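Local coordinates for protein CRISPR-associated endoribonuclease Cas6 1 (Methanocaldococcus jannaschii DSM 2661, PDB 5YI6) that probably cleaves CRISPR transcripts within their repeats as a metal-independent endoribonuclease of the Cas6 family, yielding the CRISPR RNAs of antiviral defence, at residues H47-F52 / S85-F90; S4-L9 / G221-F226; P40-R45 / A96-D101; F55-L60 / A79-S84. All coordinates share one frame; numbering follows the deposited sequence.

Contact 1 (H47-F52 / S85-F90); sequences HNYQKF and SPNNEF
Y49 and F90 mark the closest approach of the two backbones, their CA atoms 7.1 Å apart. Y49 opens a type I beta turn that ends at F52, and both aromatic side chains leave the loop on the side of 85-90, where strand 78-85 passes into helix 88-101. N87 is the N-cap: its OD1 accepts from F90 N at 3.0 Å, with the donor above the carbonyl plane. S85 OG, two residues earlier, accepts from N87 N in an ST turn and also bonds F54 O.

F90 meets both rings, each differently: its CB lies over one face of Y49, 4.2 Å from the ring centroid, a CH-pi contact, while F52 CE2 comes over the F90 ring, 3.7 Å from F90 CG, the planes 45° apart. With CG anti to the backbone N (chi1 179°), F52 sets its CZ 3.6 Å from N87 CB. N87 ND2 stands at the edge of Y49, and a water joins it to Y49 OH. Another water links E89 to N48; R2 holds E89 OE1 from outside. This aromatic cluster at a helix N-terminus packs the loop of H47, by similarity the Cas6 proton donor, against the start of helix 88-101 within the N-terminal ferredoxin-like (RAMP) domain.

Contact 2 (S4-L9 / G221-F226); sequences SMRIEL and GYECGF
R6 lays its guanidinium flat on the ring of Y222, the two planes only 10° apart and their centres separated by 4.1 Å, in a cation-pi stack. It joins strand 5-12 of the N-terminal sheet to the last turn of helix 215-224, which belongs to the C-terminal half of this two-part Cas6 fold.

While one face rests on Y222 CE2, the edge of the guanidinium is used for hydrogen bonds. R6 NE donates to E223 OE1 at 2.9 Å, reaching the syn lone pair of the carboxylate. R6 NH2 makes a longer bond of 3.3 Å to the same OE1 from above the carboxylate plane, so the salt bridge is side-on but closes on one oxygen. R6 NH2 also gives a bond to Y222 O at 2.8 Å, and V237 O is a further acceptor. Stack and bonds together fix both the tilt and the rotation of the group in a buried setting. The bend of the arginine chain at chi3 (-63°) turns its head toward the helix end. E223 folds back as well, its chi2 of -58° bringing the carboxylate over R6 CB.

Y222 OH is held by N239 of strand 237-240. Beside the salt bridge, S4 packs on the aliphatic part of E223 with OG 3.4 Å from E223 CG. S4 OG, bonded also to K219, shares a water with E223 OE2, which accepts from that water at 2.5 Å.

Contact 3 (P40-R45 / A96-D101); sequences PAYAKR and AGLLED
R45 and E100 form a salt bridge, R45 NH1 to E100 OE1 at 2.8 Å, the nitrogen meeting the oxygen on its anti side, the guanidinium and carboxylate planes almost perpendicular. The same NH1 donates to A41 O at 2.9 Å on a lone pair in the carbonyl plane, tying the arginine back to the short helix before it. A second cross-link runs from Y42 OH to D101 OD2, also 2.8 Å and also on the anti side; K34 forms a salt bridge to that oxygen, which probably favours its charge. Waters bridge E100 to K44 NZ and to R45 NH2.

Between these polar ends, short helix 40-43 packs closely on the C-terminal turns of helix 88-101 in the N-terminal Cas6 domain. G97 makes this possible: A41 and G97 have CA atoms 4.8 Å apart, and A41 O touches G97 CA. Y42 CE1 lies 3.5 Å from G97 C, and Y42 OH reaches L98 CD2. A96 CB sits over one face of the R45 guanidinium, and A41 CB abuts E100 CD at 3.7 Å.

Contact 4 (F55-L60 / A79-S84); sequences FTFSLL and AYLYIS. With PO4 (phosphate ion), chain H.
T56 and S84 form an antiparallel hydrogen-bonded pair, T56 N to S84 O at 3.0 Å, followed by the non-hydrogen-bonded pair F57 and I83. On the T56 and S84 face, the methyl CG2 of T56 fits against S84 OG at 3.4 Å; S84 OG bonds E223 O, and T56 OG1 bonds F234 O. On the other face, F57 CB rests on I83 CG1 while its ring leads away.

L81 CD1 is the main knob: it presses to 3.3 Å of buried S58 O, which has no polar partner, and lies near the F57 ring. L60 CD2 drops against L81 CB at 4.1 Å. S58 N still bonds Y82 O, but S58 OG, folded inward by chi1 of 71° to the edge of the Y82 ring, accepts from Y82 N at 3.1 Å. Y80 OH donates to a phosphate, probably from the crystallisation liquor, that K78 also binds.

Strand 56-57 forms one border of the five-stranded sheet; strand 5-12 flanks 78-85 across from it, and helix 23-35 packs on F55, F57 and L59.

How the contacts relate
From the N terminus, strand 5-12 opens the widest loop, which contact 2 closes more than 200 residues later at the end of helix 215-224, joining the two halves of the protein. The other three contacts nest inside it, and none cross. Contact 3 encloses contact 1, which encloses contact 4, as the chain goes from helix 40-43 through the 47-52 loop to strand 56-57 and returns along strand 78-85 into helix 88-101. Strands 5-12 and 78-85 are sheet neighbours, joining contacts 2 and 4, probably through a hydrogen bond from L9 N to L81 O. F55 packs on F90 between contacts 4 and 1, and L98 of contact 3 meets both L9 and I83.

Contact 1 (H47-F52 / S85-F90)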
loop_
_atom_site.group_PDB
_atom_site.type_symbol
_atom_site.label_atom_id
_atom_site.label_comp_id
_atom_site.label_asym_id
_atom_site.label_seq_id
_atom_site.Cartn_x
_atom_site.Cartn_y
_atom_site.Cartn_z
ATOM N N HIS A 47 -9.599 -0.545 18.564
ATOM C CA HIS A 47 -9.849 0.651 19.366
ATOM C C HIS A 47 -8.610 1.537 19.459
ATOM O O HIS A 47 -8.710 2.763 19.404
ATOM C CB HIS A 47 -10.318 0.218 20.755
ATOM C CG HIS A 47 -10.625 1.357 21.671
ATOM N ND1 HIS A 47 -11.735 2.162 21.513
ATOM C CD2 HIS A 47 -9.967 1.832 22.756
ATOM C CE1 HIS A 47 -11.746 3.084 22.460
ATOM N NE2 HIS A 47 -10.683 2.909 23.226
ATOM N N ASN A 48 -7.430 0.933 19.574
ATOM C CA ASN A 48 -6.179 1.679 19.718
ATOM C C ASN A 48 -5.525 2.054 18.400
ATOM O O ASN A 48 -4.422 2.612 18.414
ATOM C CB ASN A 48 -5.181 0.885 20.563
ATOM C CG ASN A 48 -5.626 0.736 21.987
ATOM O OD1 ASN A 48 -6.319 1.597 22.515
ATOM N ND2 ASN A 48 -5.259 -0.373 22.611
ATOM N N TYR A 49 -6.171 1.778 17.262
ATOM C CA TYR A 49 -5.550 1.974 15.956
ATOM C C TYR A 49 -6.362 2.894 15.051
ATOM O O TYR A 49 -6.168 2.874 13.839
ATOM C CB TYR A 49 -5.335 0.610 15.266
ATOM C CG TYR A 49 -4.398 -0.276 16.029
ATOM C CD1 TYR A 49 -3.009 -0.084 15.949
ATOM C CD2 TYR A 49 -4.883 -1.278 16.871
ATOM C CE1 TYR A 49 -2.142 -0.898 16.667
ATOM C CE2 TYR A 49 -4.025 -2.078 17.589
ATOM C CZ TYR A 49 -2.654 -1.883 17.477
ATOM O OH TYR A 49 -1.806 -2.687 18.192
ATOM N N GLN A 50 -7.260 3.719 15.613
ATOM C CA GLN A 50 -8.126 4.551 14.791
ATOM C C GLN A 50 -7.375 5.677 14.102
ATOM O O GLN A 50 -7.854 6.210 13.090
ATOM C CB GLN A 50 -9.266 5.118 15.659
ATOM C CG GLN A 50 -10.173 4.033 16.223
ATOM C CD GLN A 50 -10.844 3.250 15.097
ATOM O OE1 GLN A 50 -11.724 3.779 14.425
ATOM N NE2 GLN A 50 -10.418 2.002 14.882
ATOM N N LYS A 51 -6.205 6.051 14.616
ATOM C CA LYS A 51 -5.375 7.067 13.986
ATOM C C LYS A 51 -4.038 6.490 13.545
ATOM O O LYS A 51 -3.094 7.236 13.283
ATOM C CB LYS A 51 -5.159 8.237 14.950
ATOM C CG LYS A 51 -6.489 8.865 15.347
ATOM C CD LYS A 51 -6.298 10.032 16.298
ATOM C CE LYS A 51 -7.627 10.715 16.638
ATOM N NZ LYS A 51 -8.266 11.373 15.464
ATOM N N PHE A 52 -3.942 5.173 13.475
ATOM C CA PHE A 52 -2.678 4.513 13.155
ATOM C C PHE A 52 -2.388 4.613 11.669
ATOM O O PHE A 52 -3.226 4.219 10.859
ATOM C CB PHE A 52 -2.765 3.050 13.587
ATOM C CG PHE A 52 -1.532 2.265 13.276
ATOM C CD1 PHE A 52 -0.334 2.530 13.973
ATOM C CD2 PHE A 52 -1.550 1.260 12.302
ATOM C CE1 PHE A 52 0.828 1.809 13.682
ATOM C CE2 PHE A 52 -0.404 0.533 12.018
ATOM C CZ PHE A 52 0.783 0.789 12.718
ATOM N N SER A 85 2.392 -4.142 7.858
ATOM C CA SER A 85 2.723 -3.084 8.808
ATOM C C SER A 85 3.971 -3.492 9.582
ATOM O O SER A 85 4.163 -4.689 9.853
ATOM C CB SER A 85 1.560 -2.838 9.785
ATOM O OG SER A 85 1.914 -1.847 10.757
ATOM N N PRO A 86 4.806 -2.530 10.008
ATOM C CA PRO A 86 5.829 -2.879 11.007
ATOM C C PRO A 86 5.210 -3.209 12.362
ATOM O O PRO A 86 5.924 -3.682 13.245
ATOM C CB PRO A 86 6.730 -1.623 11.058
ATOM C CG PRO A 86 5.820 -0.463 10.599
ATOM C CD PRO A 86 4.917 -1.126 9.543
ATOM N N ASN A 87 3.896 -2.996 12.544
ATOM C CA ASN A 87 3.191 -3.324 13.787
ATOM C C ASN A 87 2.391 -4.611 13.590
ATOM O O ASN A 87 1.312 -4.601 12.977
ATOM C CB ASN A 87 2.265 -2.177 14.199
ATOM C CG ASN A 87 1.640 -2.414 15.569
ATOM O OD1 ASN A 87 1.247 -3.535 15.895
ATOM N ND2 ASN A 87 1.571 -1.372 16.375
ATOM N N ASN A 88 2.900 -5.732 14.116
ATOM C CA ASN A 88 2.219 -6.995 13.827
ATOM C C ASN A 88 0.903 -7.118 14.578
ATOM O O ASN A 88 0.003 -7.848 14.124
ATOM C CB ASN A 88 3.116 -8.202 14.103
ATOM C CG ASN A 88 3.438 -8.359 15.554
ATOM O OD1 ASN A 88 3.669 -7.377 16.256
ATOM N ND2 ASN A 88 3.465 -9.601 16.021
ATOM N N GLU A 89 0.766 -6.444 15.723
ATOM C CA GLU A 89 -0.513 -6.493 16.427
ATOM C C GLU A 89 -1.629 -5.830 15.623
ATOM O O GLU A 89 -2.765 -6.307 15.631
ATOM C CB GLU A 89 -0.382 -5.833 17.815
ATOM C CG GLU A 89 -1.700 -5.806 18.594
ATOM C CD GLU A 89 -1.547 -5.226 20.008
ATOM O OE1 GLU A 89 -0.402 -4.892 20.405
ATOM O OE2 GLU A 89 -2.579 -5.081 20.704
ATOM N N PHE A 90 -1.338 -4.717 14.944
ATOM C CA PHE A 90 -2.337 -4.120 14.060
ATOM C C PHE A 90 -2.794 -5.125 13.018
ATOM O O PHE A 90 -3.997 -5.290 12.769
ATOM C CB PHE A 90 -1.773 -2.866 13.355
ATOM C CG PHE A 90 -2.661 -2.365 12.237
ATOM C CD1 PHE A 90 -3.862 -1.730 12.518
ATOM C CD2 PHE A 90 -2.313 -2.568 10.903
ATOM C CE1 PHE A 90 -4.700 -1.286 11.489
ATOM C CE2 PHE A 90 -3.145 -2.122 9.871
ATOM C CZ PHE A 90 -4.341 -1.476 10.173
HETATM O O HOH W 1 -4.526 -2.612 20.981
HETATM O O HOH W 2 0.333 -1.694 19.128
#

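Contact 2 (S4-L9 / G221-F226)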
loop_
_atom_site.group_PDB
_atom_site.type_symbol
_atom_site.label_atom_id
_atom_site.label_comp_id
_atom_site.label_asym_id
_atom_site.label_seq_id
_atom_site.Cartn_x
_atom_site.Cartn_y
_atom_site.Cartn_z
ATOM N N SER A 4 7.360 -7.079 12.369
ATOM C CA SER A 4 6.449 -6.697 11.296
ATOM C C SER A 4 5.603 -7.888 10.830
ATOM O O SER A 4 5.841 -9.048 11.190
ATOM C CB SER A 4 7.230 -6.090 10.120
ATOM O OG SER A 4 8.058 -7.047 9.476
ATOM N N MET A 5 4.613 -7.595 9.976
ATOM C CA MET A 5 3.825 -8.686 9.434
ATOM C C MET A 5 3.219 -8.242 8.113
ATOM O O MET A 5 2.775 -7.090 7.977
ATOM C CB MET A 5 2.718 -9.131 10.395
ATOM C CG MET A 5 1.986 -10.380 9.925
ATOM S SD MET A 5 0.883 -10.892 11.252
ATOM C CE MET A 5 0.322 -12.464 10.563
ATOM N N ARG A 6 3.248 -9.158 7.146
ATOM C CA ARG A 6 2.581 -8.996 5.859
ATOM C C ARG A 6 1.622 -10.164 5.653
ATOM O O ARG A 6 1.981 -11.320 5.909
ATOM C CB ARG A 6 3.589 -8.947 4.699
ATOM C CG ARG A 6 2.890 -8.927 3.311
ATOM C CD ARG A 6 3.897 -8.785 2.153
ATOM N NE ARG A 6 4.597 -7.488 2.248
ATOM C CZ ARG A 6 5.001 -6.781 1.194
ATOM N NH1 ARG A 6 4.802 -7.244 -0.043
ATOM N NH2 ARG A 6 5.600 -5.595 1.364
ATOM N N ILE A 7 0.403 -9.869 5.183
ATOM C CA ILE A 7 -0.552 -10.920 4.865
ATOM C C ILE A 7 -1.095 -10.702 3.458
ATOM O O ILE A 7 -1.133 -9.588 2.920
ATOM C CB ILE A 7 -1.719 -11.042 5.875
ATOM C CG1 ILE A 7 -2.533 -9.770 5.936
ATOM C CG2 ILE A 7 -1.202 -11.393 7.327
ATOM C CD1 ILE A 7 -3.749 -9.745 5.053
ATOM N N GLU A 8 -1.455 -11.801 2.855
ATOM C CA GLU A 8 -2.198 -11.848 1.604
ATOM C C GLU A 8 -3.637 -12.261 1.911
ATOM O O GLU A 8 -3.892 -13.416 2.272
ATOM C CB GLU A 8 -1.514 -12.850 0.685
ATOM C CG GLU A 8 -2.342 -13.118 -0.605
ATOM C CD GLU A 8 -1.799 -14.307 -1.353
ATOM O OE1 GLU A 8 -2.341 -15.429 -1.201
ATOM O OE2 GLU A 8 -0.819 -14.112 -2.089
ATOM N N LEU A 9 -4.588 -11.349 1.733
ATOM C CA LEU A 9 -5.988 -11.689 1.895
ATOM C C LEU A 9 -6.464 -12.310 0.604
ATOM O O LEU A 9 -6.386 -11.664 -0.450
ATOM C CB LEU A 9 -6.895 -10.497 2.173
ATOM C CG LEU A 9 -7.142 -9.844 3.492
ATOM C CD1 LEU A 9 -8.332 -8.865 3.274
ATOM C CD2 LEU A 9 -7.464 -10.952 4.494
ATOM N N GLY A 221 10.801 0.048 5.116
ATOM C CA GLY A 221 10.064 0.480 3.921
ATOM C C GLY A 221 9.247 -0.654 3.302
ATOM O O GLY A 221 8.138 -0.448 2.802
ATOM N N TYR A 222 9.775 -1.868 3.362
ATOM C CA TYR A 222 9.074 -3.024 2.815
ATOM C C TYR A 222 7.749 -3.261 3.533
ATOM O O TYR A 222 6.747 -3.606 2.903
ATOM C CB TYR A 222 9.981 -4.250 2.913
ATOM C CG TYR A 222 9.518 -5.386 2.028
ATOM C CD1 TYR A 222 9.830 -5.388 0.668
ATOM C CD2 TYR A 222 8.782 -6.434 2.554
ATOM C CE1 TYR A 222 9.395 -6.462 -0.174
ATOM C CE2 TYR A 222 8.351 -7.519 1.747
ATOM C CZ TYR A 222 8.654 -7.493 0.375
ATOM O OH TYR A 222 8.255 -8.529 -0.444
ATOM N N GLU A 223 7.715 -3.100 4.857
ATOM C CA GLU A 223 6.447 -3.392 5.541
ATOM C C GLU A 223 5.584 -2.152 5.816
ATOM O O GLU A 223 4.369 -2.274 5.949
ATOM C CB GLU A 223 6.698 -4.224 6.795
ATOM C CG GLU A 223 7.365 -5.629 6.444
ATOM C CD GLU A 223 6.582 -6.603 5.434
ATOM O OE1 GLU A 223 5.791 -6.186 4.555
ATOM O OE2 GLU A 223 6.792 -7.840 5.507
ATOM N N CYS A 224 6.161 -0.971 5.871
ATOM C CA CYS A 224 5.380 0.248 6.091
ATOM C C CYS A 224 4.925 0.889 4.785
ATOM O O CYS A 224 3.906 1.595 4.763
ATOM C CB CYS A 224 6.218 1.278 6.863
ATOM S SG CYS A 224 5.238 2.737 7.449
ATOM N N GLY A 225 5.656 0.653 3.712
ATOM C CA GLY A 225 5.457 1.315 2.440
ATOM C C GLY A 225 6.504 2.403 2.235
ATOM O O GLY A 225 7.081 2.935 3.189
ATOM N N PHE A 226 6.771 2.712 0.972
ATOM C CA PHE A 226 7.617 3.819 0.564
ATOM C C PHE A 226 6.745 5.039 0.277
ATOM O O PHE A 226 5.565 4.921 -0.061
ATOM C CB PHE A 226 8.461 3.435 -0.681
ATOM C CG PHE A 226 9.588 2.483 -0.366
ATOM C CD1 PHE A 226 10.872 2.984 -0.107
ATOM C CD2 PHE A 226 9.365 1.112 -0.266
ATOM C CE1 PHE A 226 11.916 2.142 0.203
ATOM C CE2 PHE A 226 10.391 0.236 0.055
ATOM C CZ PHE A 226 11.682 0.738 0.305
HETATM O O HOH W 3 7.040 -8.871 7.762
#

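Contact 3 (P40-R45 / A96-D101)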
loop_
_atom_site.group_PDB
_atom_site.type_symbol
_atom_site.label_atom_id
_atom_site.label_comp_id
_atom_site.label_asym_id
_atom_site.label_seq_id
_atom_site.Cartn_x
_atom_site.Cartn_y
_atom_site.Cartn_z
ATOM N N PRO A 40 -18.689 -4.782 16.054
ATOM C CA PRO A 40 -17.815 -5.299 17.112
ATOM C C PRO A 40 -16.694 -6.190 16.602
ATOM O O PRO A 40 -15.686 -6.327 17.305
ATOM C CB PRO A 40 -18.777 -6.081 18.022
ATOM C CG PRO A 40 -20.106 -5.481 17.778
ATOM C CD PRO A 40 -20.120 -4.897 16.406
ATOM N N ALA A 41 -16.816 -6.758 15.396
ATOM C CA ALA A 41 -15.702 -7.501 14.820
ATOM C C ALA A 41 -14.450 -6.638 14.709
ATOM O O ALA A 41 -13.332 -7.164 14.767
ATOM C CB ALA A 41 -16.087 -8.052 13.434
ATOM N N TYR A 42 -14.607 -5.323 14.542
ATOM C CA TYR A 42 -13.467 -4.419 14.449
ATOM C C TYR A 42 -13.301 -3.537 15.672
ATOM O O TYR A 42 -12.171 -3.232 16.058
ATOM C CB TYR A 42 -13.609 -3.509 13.219
ATOM C CG TYR A 42 -13.712 -4.299 11.920
ATOM C CD1 TYR A 42 -12.578 -4.833 11.322
ATOM C CD2 TYR A 42 -14.954 -4.493 11.287
ATOM C CE1 TYR A 42 -12.651 -5.554 10.106
ATOM C CE2 TYR A 42 -15.041 -5.236 10.066
ATOM C CZ TYR A 42 -13.891 -5.740 9.487
ATOM O OH TYR A 42 -13.970 -6.466 8.299
ATOM N N ALA A 43 -14.415 -3.142 16.279
ATOM C CA ALA A 43 -14.422 -2.074 17.263
ATOM C C ALA A 43 -13.490 -2.384 18.430
ATOM O O ALA A 43 -12.623 -1.573 18.766
ATOM C CB ALA A 43 -15.853 -1.848 17.748
ATOM N N LYS A 44 -13.645 -3.551 19.056
ATOM C CA LYS A 44 -12.779 -3.855 20.192
ATOM C C LYS A 44 -11.330 -4.028 19.745
ATOM O O LYS A 44 -10.400 -3.465 20.353
ATOM C CB LYS A 44 -13.292 -5.096 20.914
ATOM C CG LYS A 44 -14.679 -5.582 20.433
ATOM C CD LYS A 44 -15.064 -6.888 21.138
ATOM C CE LYS A 44 -16.376 -7.481 20.647
ATOM N NZ LYS A 44 -16.141 -8.637 19.714
ATOM N N ARG A 45 -11.136 -4.745 18.635
ATOM C CA ARG A 45 -9.797 -5.097 18.161
ATOM C C ARG A 45 -8.992 -3.886 17.733
ATOM O O ARG A 45 -7.765 -3.882 17.891
ATOM C CB ARG A 45 -9.897 -6.090 16.991
ATOM C CG ARG A 45 -10.430 -7.464 17.405
ATOM C CD ARG A 45 -10.537 -8.389 16.213
ATOM N NE ARG A 45 -10.787 -9.782 16.629
ATOM C CZ ARG A 45 -11.851 -10.479 16.266
ATOM N NH1 ARG A 45 -12.756 -9.924 15.465
ATOM N NH2 ARG A 45 -11.983 -11.742 16.675
ATOM N N ALA A 96 -8.103 -10.645 12.020
ATOM C CA ALA A 96 -9.157 -11.356 12.757
ATOM C C ALA A 96 -10.526 -10.716 12.512
ATOM O O ALA A 96 -11.542 -11.422 12.362
ATOM C CB ALA A 96 -8.837 -11.370 14.252
ATOM N N GLY A 97 -10.567 -9.376 12.477
ATOM C CA GLY A 97 -11.827 -8.700 12.196
ATOM C C GLY A 97 -12.318 -8.957 10.777
ATOM O O GLY A 97 -13.505 -9.211 10.557
ATOM N N LEU A 98 -11.417 -8.877 9.798
ATOM C CA LEU A 98 -11.796 -9.121 8.400
ATOM C C LEU A 98 -12.324 -10.549 8.220
ATOM O O LEU A 98 -13.266 -10.786 7.454
ATOM C CB LEU A 98 -10.575 -8.912 7.492
ATOM C CG LEU A 98 -10.144 -7.433 7.296
ATOM C CD1 LEU A 98 -8.686 -7.351 6.791
ATOM C CD2 LEU A 98 -11.112 -6.745 6.312
ATOM N N LEU A 99 -11.674 -11.511 8.860
ATOM C CA LEU A 99 -12.116 -12.909 8.719
ATOM C C LEU A 99 -13.460 -13.136 9.399
ATOM O O LEU A 99 -14.301 -13.864 8.864
ATOM C CB LEU A 99 -11.066 -13.875 9.269
ATOM C CG LEU A 99 -9.833 -13.979 8.369
ATOM C CD1 LEU A 99 -8.734 -14.748 9.064
ATOM C CD2 LEU A 99 -10.187 -14.612 7.011
ATOM N N GLU A 100 -13.690 -12.511 10.567
ATOM C CA GLU A 100 -14.980 -12.654 11.240
ATOM C C GLU A 100 -16.105 -11.986 10.440
ATOM O O GLU A 100 -17.196 -12.541 10.286
ATOM C CB GLU A 100 -14.905 -12.067 12.663
ATOM C CG GLU A 100 -16.268 -12.104 13.382
ATOM C CD GLU A 100 -16.248 -11.528 14.796
ATOM O OE1 GLU A 100 -15.170 -11.330 15.381
ATOM O OE2 GLU A 100 -17.339 -11.277 15.325
ATOM N N ASP A 101 -15.869 -10.770 9.957
ATOM C CA ASP A 101 -16.807 -10.093 9.076
ATOM C C ASP A 101 -17.078 -10.939 7.827
ATOM O O ASP A 101 -18.233 -11.288 7.518
ATOM C CB ASP A 101 -16.194 -8.712 8.744
ATOM C CG ASP A 101 -16.980 -7.902 7.743
ATOM O OD1 ASP A 101 -17.945 -8.403 7.133
ATOM O OD2 ASP A 101 -16.608 -6.726 7.554
HETATM O O HOH W 4 -17.919 -9.967 17.593
HETATM O O HOH W 5 -13.508 -14.089 15.611
#

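Contact 4 (F55-L60 / A79-S84)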
loop_
_atom_site.group_PDB
_atom_site.type_symbol
_atom_site.label_atom_id
_atom_site.label_comp_id
_atom_site.label_asym_id
_atom_site.label_seq_id
_atom_site.Cartn_x
_atom_site.Cartn_y
_atom_site.Cartn_z
ATOM N N PHE A 55 1.023 1.608 8.080
ATOM C CA PHE A 55 0.720 0.365 7.374
ATOM C C PHE A 55 0.448 0.731 5.927
ATOM O O PHE A 55 0.250 1.907 5.592
ATOM C CB PHE A 55 -0.468 -0.401 7.980
ATOM C CG PHE A 55 -1.827 0.241 7.770
ATOM C CD1 PHE A 55 -2.675 -0.184 6.722
ATOM C CD2 PHE A 55 -2.258 1.269 8.594
ATOM C CE1 PHE A 55 -3.936 0.421 6.520
ATOM C CE2 PHE A 55 -3.517 1.879 8.414
ATOM C CZ PHE A 55 -4.362 1.449 7.364
ATOM N N THR A 56 0.450 -0.278 5.062
ATOM C CA THR A 56 0.131 -0.033 3.654
ATOM C C THR A 56 -0.659 -1.217 3.101
ATOM O O THR A 56 -0.795 -2.246 3.753
ATOM C CB THR A 56 1.399 0.220 2.806
ATOM O OG1 THR A 56 1.014 0.586 1.463
ATOM C CG2 THR A 56 2.349 -1.052 2.781
ATOM N N PHE A 57 -1.218 -1.053 1.888
ATOM C CA PHE A 57 -1.823 -2.180 1.228
ATOM C C PHE A 57 -1.706 -1.967 -0.277
ATOM O O PHE A 57 -1.443 -0.851 -0.762
ATOM C CB PHE A 57 -3.282 -2.426 1.678
ATOM C CG PHE A 57 -4.176 -1.196 1.634
ATOM C CD1 PHE A 57 -4.978 -0.936 0.508
ATOM C CD2 PHE A 57 -4.266 -0.346 2.753
ATOM C CE1 PHE A 57 -5.829 0.191 0.486
ATOM C CE2 PHE A 57 -5.092 0.793 2.734
ATOM C CZ PHE A 57 -5.892 1.049 1.603
ATOM N N SER A 58 -1.886 -3.058 -1.001
ATOM C CA SER A 58 -1.662 -3.072 -2.444
ATOM C C SER A 58 -2.958 -2.714 -3.181
ATOM O O SER A 58 -4.024 -2.563 -2.588
ATOM C CB SER A 58 -1.186 -4.476 -2.874
ATOM O OG SER A 58 -2.265 -5.405 -2.781
ATOM N N LEU A 59 -2.849 -2.584 -4.512
ATOM C CA LEU A 59 -4.019 -2.706 -5.364
ATOM C C LEU A 59 -4.528 -4.148 -5.302
ATOM O O LEU A 59 -3.789 -5.065 -4.934
ATOM C CB LEU A 59 -3.671 -2.371 -6.807
ATOM C CG LEU A 59 -2.902 -1.073 -7.066
ATOM C CD1 LEU A 59 -2.542 -0.962 -8.559
ATOM C CD2 LEU A 59 -3.755 0.031 -6.640
ATOM N N LEU A 60 -5.769 -4.352 -5.755
ATOM C CA LEU A 60 -6.278 -5.720 -5.916
ATOM C C LEU A 60 -5.504 -6.402 -7.028
ATOM O O LEU A 60 -5.353 -5.849 -8.121
ATOM C CB LEU A 60 -7.782 -5.704 -6.228
ATOM C CG LEU A 60 -8.677 -5.230 -5.064
ATOM C CD1 LEU A 60 -10.137 -4.951 -5.515
ATOM C CD2 LEU A 60 -8.673 -6.247 -3.875
ATOM N N ALA A 79 -9.237 -12.755 -6.197
ATOM C CA ALA A 79 -8.355 -11.598 -6.185
ATOM C C ALA A 79 -7.569 -11.639 -4.877
ATOM O O ALA A 79 -7.912 -12.374 -3.954
ATOM C CB ALA A 79 -9.103 -10.260 -6.320
ATOM N N TYR A 80 -6.463 -10.900 -4.839
ATOM C CA TYR A 80 -5.556 -10.969 -3.694
ATOM C C TYR A 80 -5.251 -9.550 -3.249
ATOM O O TYR A 80 -4.919 -8.711 -4.080
ATOM C CB TYR A 80 -4.264 -11.695 -4.074
ATOM C CG TYR A 80 -4.610 -13.115 -4.492
ATOM C CD1 TYR A 80 -4.636 -14.137 -3.545
ATOM C CD2 TYR A 80 -4.966 -13.406 -5.803
ATOM C CE1 TYR A 80 -4.954 -15.436 -3.906
ATOM C CE2 TYR A 80 -5.341 -14.693 -6.161
ATOM C CZ TYR A 80 -5.315 -15.691 -5.213
ATOM O OH TYR A 80 -5.643 -16.980 -5.551
ATOM N N LEU A 81 -5.318 -9.303 -1.942
ATOM C CA LEU A 81 -5.030 -7.976 -1.405
ATOM C C LEU A 81 -3.910 -8.146 -0.383
ATOM O O LEU A 81 -4.067 -8.891 0.576
ATOM C CB LEU A 81 -6.295 -7.366 -0.777
ATOM C CG LEU A 81 -6.130 -6.067 0.023
ATOM C CD1 LEU A 81 -5.664 -4.972 -0.956
ATOM C CD2 LEU A 81 -7.428 -5.692 0.721
ATOM N N TYR A 82 -2.792 -7.464 -0.583
ATOM C CA TYR A 82 -1.658 -7.562 0.342
ATOM C C TYR A 82 -1.743 -6.394 1.314
ATOM O O TYR A 82 -2.007 -5.267 0.891
ATOM C CB TYR A 82 -0.319 -7.504 -0.407
ATOM C CG TYR A 82 -0.232 -8.664 -1.354
ATOM C CD1 TYR A 82 0.339 -9.857 -0.947
ATOM C CD2 TYR A 82 -0.863 -8.616 -2.611
ATOM C CE1 TYR A 82 0.359 -10.981 -1.799
ATOM C CE2 TYR A 82 -0.850 -9.732 -3.466
ATOM C CZ TYR A 82 -0.239 -10.912 -3.043
ATOM O OH TYR A 82 -0.234 -12.031 -3.872
ATOM N N ILE A 83 -1.511 -6.671 2.615
ATOM C CA ILE A 83 -1.579 -5.654 3.663
ATOM C C ILE A 83 -0.393 -5.894 4.583
ATOM O O ILE A 83 -0.087 -7.044 4.910
ATOM C CB ILE A 83 -2.876 -5.730 4.504
ATOM C CG1 ILE A 83 -4.126 -5.893 3.620
ATOM C CG2 ILE A 83 -2.983 -4.481 5.411
ATOM C CD1 ILE A 83 -5.502 -6.008 4.409
ATOM N N SER A 84 0.286 -4.823 4.985
ATOM C CA SER A 84 1.474 -5.035 5.818
ATOM C C SER A 84 1.675 -3.861 6.766
ATOM O O SER A 84 1.257 -2.728 6.495
ATOM C CB SER A 84 2.745 -5.231 4.989
ATOM O OG SER A 84 3.037 -4.061 4.226
HETATM P P PO4 H . -5.813 -20.319 -3.819
HETATM O O1 PO4 H . -5.187 -18.929 -3.755
HETATM O O2 PO4 H . -5.291 -21.239 -2.738
HETATM O O3 PO4 H . -5.465 -20.916 -5.175
HETATM O O4 PO4 H . -7.316 -20.186 -3.665
#